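Local coordinates for protein HTH-type transcriptional regulator PrpR (Mycobacterium tuberculosis, PDB 6D2S) that regulates expression of enzymes that break down short-chain fatty acids through the glyoxylate and methylcitrate cycles, and is required for growth in macrophages and for assimilating cholesterol-derived propionate, at residues A[138-141]-A[142-145]; A[166-169]-A[170-174]. One frame throughout, in Å; residues are numbered along the deposited sequence.

Contact 1: A[138-141]-A[142-145]; sequences YREF and HRAA
Two successive turns of helix 138-147, in the part of PrpR related to the IrrE N-terminal-like domain, meet here through the classic i to i+4 pattern, Tyr138 with His142 and Phe141 with Ala145. His142 N donates a hydrogen bond to Tyr138 O at 2.8 Å. Three more such bonds follow, Arg143 N to Arg139 O, Ala144 N to Glu140 O and Ala145 N to Phe141 O. Beside the first of them the Tyr138 ring touches the base of the His142 side chain, CE1 lying 4.2 Å from His142 CB. On another side of the helix Arg143 has two conformers, and its contacts with Glu140 depend on the one that bends at the third torsion (65°). This folds the guanidinium back so that one face lies over Glu140 CA, 3.7 Å from Arg143 NH2. The extended Glu140 chain passes obliquely by it, CG 3.8 Å from Arg143 NH2, and the carboxylate and guanidinium planes are 28° apart. The opposite charges stay apart, however, with Glu140 OE1 5.0 Å from Arg143 NH2, while Glu140 OE2 hydrogen-bonds Thr36 OG1. His142 NE2 likewise finds its partner elsewhere, at Arg179 O. Around the helix, Ala144 packs on Leu155 and Phe159 of helix 152-159, Ala145 on Leu170 of helix 163-170, and Tyr138 on Glu26 of helix 19-31.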
loop_
_atom_site.group_PDB
_atom_site.type_symbol
_atom_site.label_atom_id
_atom_site.label_comp_id
_atom_site.label_asym_id
_atom_site.label_seq_id
_atom_site.Cartn_x
_atom_site.Cartn_y
_atom_site.Cartn_z
ATOM N N TYR A 138 -5.050 -8.964 -6.902
ATOM C CA TYR A 138 -3.781 -9.682 -6.784
ATOM C C TYR A 138 -3.282 -10.230 -8.121
ATOM O O TYR A 138 -2.156 -9.936 -8.539
ATOM C CB TYR A 138 -3.908 -10.816 -5.753
ATOM C CG TYR A 138 -2.561 -11.349 -5.314
ATOM C CD1 TYR A 138 -1.821 -12.189 -6.151
ATOM C CD2 TYR A 138 -2.022 -11.002 -4.080
ATOM C CE1 TYR A 138 -0.579 -12.669 -5.771
ATOM C CE2 TYR A 138 -0.764 -11.484 -3.687
ATOM C CZ TYR A 138 -0.058 -12.318 -4.541
ATOM O OH TYR A 138 1.175 -12.801 -4.160
ATOM N N ARG A 139 -4.071 -11.089 -8.778
ATOM C CA ARG A 139 -3.545 -11.776 -9.951
ATOM C C ARG A 139 -3.259 -10.795 -11.078
ATOM O O ARG A 139 -2.244 -10.911 -11.776
ATOM C CB ARG A 139 -4.520 -12.859 -10.424
ATOM C CG ARG A 139 -4.629 -14.062 -9.498
ATOM C CD ARG A 139 -5.492 -15.140 -10.135
ATOM N NE ARG A 139 -5.660 -16.305 -9.273
ATOM C CZ ARG A 139 -6.403 -17.363 -9.583
ATOM N NH1 ARG A 139 -7.052 -17.406 -10.740
ATOM N NH2 ARG A 139 -6.500 -18.380 -8.736
ATOM N N GLU A 140 -4.156 -9.835 -11.282
ATOM C CA GLU A 140 -3.940 -8.833 -12.319
ATOM C C GLU A 140 -2.703 -7.997 -12.019
ATOM O O GLU A 140 -1.897 -7.719 -12.916
ATOM C CB GLU A 140 -5.182 -7.941 -12.446
ATOM C CG GLU A 140 -5.021 -6.825 -13.465
ATOM C CD GLU A 140 -6.281 -5.977 -13.627
ATOM O OE1 GLU A 140 -7.382 -6.457 -13.284
ATOM O OE2 GLU A 140 -6.156 -4.828 -14.091
ATOM N N PHE A 141 -2.543 -7.570 -10.764
ATOM C CA PHE A 141 -1.398 -6.748 -10.394
ATOM C C PHE A 141 -0.098 -7.539 -10.492
ATOM O O PHE A 141 0.913 -7.034 -11.004
ATOM C CB PHE A 141 -1.597 -6.205 -8.975
ATOM C CG PHE A 141 -0.486 -5.317 -8.512
ATOM C CD1 PHE A 141 -0.349 -4.035 -9.026
ATOM C CD2 PHE A 141 0.421 -5.760 -7.542
ATOM C CE1 PHE A 141 0.693 -3.201 -8.597
ATOM C CE2 PHE A 141 1.453 -4.937 -7.109
ATOM C CZ PHE A 141 1.593 -3.659 -7.641
ATOM N N HIS A 142 -0.114 -8.784 -10.010
ATOM C CA HIS A 142 1.068 -9.641 -10.104
ATOM C C HIS A 142 1.474 -9.838 -11.554
ATOM O O HIS A 142 2.655 -9.703 -11.906
ATOM C CB HIS A 142 0.786 -10.986 -9.424
ATOM C CG HIS A 142 1.955 -11.924 -9.419
ATOM N ND1 HIS A 142 2.190 -12.828 -10.435
ATOM C CD2 HIS A 142 2.947 -12.107 -8.518
ATOM C CE1 HIS A 142 3.282 -13.522 -10.161
ATOM N NE2 HIS A 142 3.755 -13.111 -8.998
ATOM N N ARG A 143 0.497 -10.158 -12.415
ATOM C CA ARG A 143 0.786 -10.314 -13.837
ATOM C C ARG A 143 1.363 -9.030 -14.421
ATOM O O ARG A 143 2.317 -9.076 -15.208
ATOM C CB ARG A 143 -0.485 -10.731 -14.583
ATOM C CG ARG A 143 -0.311 -10.941 -16.080
ATOM C CD ARG A 143 -1.587 -11.506 -16.717
ATOM N NE ARG A 143 -2.721 -10.580 -16.652
ATOM C CZ ARG A 143 -3.747 -10.697 -15.811
ATOM N NH1 ARG A 143 -3.795 -11.707 -14.949
ATOM N NH2 ARG A 143 -4.731 -9.804 -15.832
ATOM N N ALA A 144 0.810 -7.877 -14.039
ATOM C CA ALA A 144 1.308 -6.608 -14.562
ATOM C C ALA A 144 2.716 -6.324 -14.066
ATOM O O ALA A 144 3.557 -5.814 -14.819
ATOM C CB ALA A 144 0.368 -5.465 -14.163
ATOM N N ALA A 145 2.993 -6.633 -12.797
ATOM C CA ALA A 145 4.341 -6.423 -12.284
ATOM C C ALA A 145 5.352 -7.266 -13.051
ATOM O O ALA A 145 6.440 -6.790 -13.403
ATOM C CB ALA A 145 4.389 -6.734 -10.786
#

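Contact 2: A[166-169]-A[170-174]; sequences VCHR and LSTLQ
Arg169 curls its guanidinium round to the side chain of Thr172, crossing it at about a right angle, where helix 163-170 gives way to a type I turn from Leu170 to Leu173. A bend at the second torsion of Arg169 (70°) brings NH1 within 2.9 Å of Thr172 OG1, a hydrogen bond in which the hydroxyl sits at the guanidinium edge, tilted 21° from its plane. The hydroxyl passes the chain of hydrogen bonds on: with OG1 placed between the backbone N and the carbonyl carbon, Thr172 OG1 donates to Arg169 O at 2.7 Å. Arg169 O also accepts from Thr172 N, which stands well above the carbonyl plane, so one oxygen near the helix end is gripped by two donors of the same residue. Ser171 does something similar one residue earlier. Its OG donates to His168 O at 2.7 Å and lies over one face of the imidazole, while its N hydrogen-bonds Cys167 O and, weakly, His168 O. Further back, the side chains of Val166 and Leu170 lie side by side, pointing the same way, with Val166 CG1 3.9 Å from Leu170 CD1. Buried, the Arg169 head is also held by a salt bridge from NH1 to Asp22 OD2 and a hydrogen bond from NE to Leu136 O. The chain then bends through an inverse gamma turn centred on Leu173. Beyond it Gln174 reaches back, its NE2 hydrogen-bonding Ser171 O at 2.9 Å with an angle of 166° at the hydrogen, and also Asn15 O, of a residue that binds sodium.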
loop_
_atom_site.group_PDB
_atom_site.type_symbol
_atom_site.label_atom_id
_atom_site.label_comp_id
_atom_site.label_asym_id
_atom_site.label_seq_id
_atom_site.Cartn_x
_atom_site.Cartn_y
_atom_site.Cartn_z
ATOM N N VAL A 166 1.861 1.631 -5.022
ATOM C CA VAL A 166 2.446 0.507 -5.758
ATOM C C VAL A 166 3.468 -0.223 -4.894
ATOM O O VAL A 166 3.465 -1.455 -4.812
ATOM C CB VAL A 166 3.093 0.986 -7.071
ATOM C CG1 VAL A 166 3.792 -0.191 -7.774
ATOM C CG2 VAL A 166 2.046 1.637 -8.005
ATOM N N CYS A 167 4.390 0.526 -4.277
ATOM C CA CYS A 167 5.449 -0.110 -3.486
ATOM C C CYS A 167 4.861 -0.947 -2.364
ATOM O O CYS A 167 5.295 -2.079 -2.113
ATOM C CB CYS A 167 6.396 0.930 -2.896
ATOM S SG CYS A 167 7.476 1.704 -4.062
ATOM N N HIS A 168 3.886 -0.395 -1.647
ATOM C CA HIS A 168 3.304 -1.172 -0.566
ATOM C C HIS A 168 2.671 -2.444 -1.103
ATOM O O HIS A 168 2.865 -3.529 -0.541
ATOM C CB HIS A 168 2.283 -0.354 0.223
ATOM C CG HIS A 168 1.809 -1.063 1.452
ATOM N ND1 HIS A 168 0.794 -1.995 1.425
ATOM C CD2 HIS A 168 2.248 -1.021 2.733
ATOM C CE1 HIS A 168 0.613 -2.482 2.640
ATOM N NE2 HIS A 168 1.483 -1.907 3.452
ATOM N N ARG A 169 1.931 -2.349 -2.211
ATOM C CA ARG A 169 1.319 -3.559 -2.754
ATOM C C ARG A 169 2.372 -4.580 -3.186
ATOM O O ARG A 169 2.200 -5.790 -2.975
ATOM C CB ARG A 169 0.398 -3.219 -3.928
ATOM C CG ARG A 169 -0.394 -4.414 -4.415
ATOM C CD ARG A 169 -1.472 -4.833 -3.389
ATOM N NE ARG A 169 -2.443 -5.787 -3.949
ATOM C CZ ARG A 169 -2.770 -6.959 -3.396
ATOM N NH1 ARG A 169 -2.183 -7.367 -2.274
ATOM N NH2 ARG A 169 -3.697 -7.730 -3.967
ATOM N N LEU A 170 3.457 -4.127 -3.815
ATOM C CA LEU A 170 4.504 -5.075 -4.199
ATOM C C LEU A 170 5.031 -5.824 -2.975
ATOM O O LEU A 170 5.346 -7.020 -3.052
ATOM C CB LEU A 170 5.645 -4.349 -4.926
ATOM C CG LEU A 170 5.344 -3.821 -6.335
ATOM C CD1 LEU A 170 6.471 -2.902 -6.820
ATOM C CD2 LEU A 170 5.178 -4.997 -7.307
ATOM N N SER A 171 5.093 -5.151 -1.837
ATOM C CA SER A 171 5.592 -5.772 -0.612
ATOM C C SER A 171 4.587 -6.730 0.030
ATOM O O SER A 171 4.934 -7.379 1.026
ATOM C CB SER A 171 5.992 -4.696 0.405
ATOM O OG SER A 171 4.860 -4.180 1.100
ATOM N N THR A 172 3.371 -6.839 -0.497
ATOM C CA THR A 172 2.378 -7.775 0.025
ATOM C C THR A 172 2.226 -9.033 -0.821
ATOM O O THR A 172 1.349 -9.846 -0.520
ATOM C CB THR A 172 0.989 -7.110 0.144
ATOM O OG1 THR A 172 0.470 -6.806 -1.168
ATOM C CG2 THR A 172 1.057 -5.833 0.990
ATOM N N LEU A 173 3.013 -9.208 -1.887
ATOM C CA LEU A 173 2.768 -10.304 -2.832
ATOM C C LEU A 173 3.352 -11.619 -2.310
ATOM O O LEU A 173 4.250 -12.220 -2.900
ATOM C CB LEU A 173 3.322 -9.962 -4.216
ATOM C CG LEU A 173 2.704 -8.712 -4.852
ATOM C CD1 LEU A 173 3.184 -8.541 -6.286
ATOM C CD2 LEU A 173 1.163 -8.740 -4.789
ATOM N N GLN A 174 2.805 -12.069 -1.174
ATOM C CA GLN A 174 3.195 -13.338 -0.567
ATOM C C GLN A 174 2.061 -14.367 -0.569
ATOM O O GLN A 174 2.008 -15.242 0.301
ATOM C CB GLN A 174 3.710 -13.116 0.858
ATOM C CG GLN A 174 5.159 -12.623 0.920
ATOM C CD GLN A 174 5.302 -11.164 0.496
ATOM O OE1 GLN A 174 5.954 -10.857 -0.497
ATOM N NE2 GLN A 174 4.684 -10.259 1.251
#

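How the contacts relate
Contact 1 closes before contact 2 opens, yet their centres are only 10 Å apart, and two aromatic side chains of 138-141 join them. Phe141 CE2 comes 3.3 Å from Arg169 CG, and Tyr138 OH lies 3.1 Å from Leu173 C. That hydroxyl also hydrogen-bonds Arg175 N and Gln178 O, so helix 138-147 holds the chain running on from contact 2, close to where the IrrE-like region meets the C-terminal acyl-CoA regulator region. Asp22, the salt-bridge partner of Arg169, also touches Tyr138. Neither contact is a metal site: a sodium ion lies about 13 Å from the Tyr138 side chain, one about 11 Å from that of Ser171, and a calcium ion about 11 Å from that of Val166.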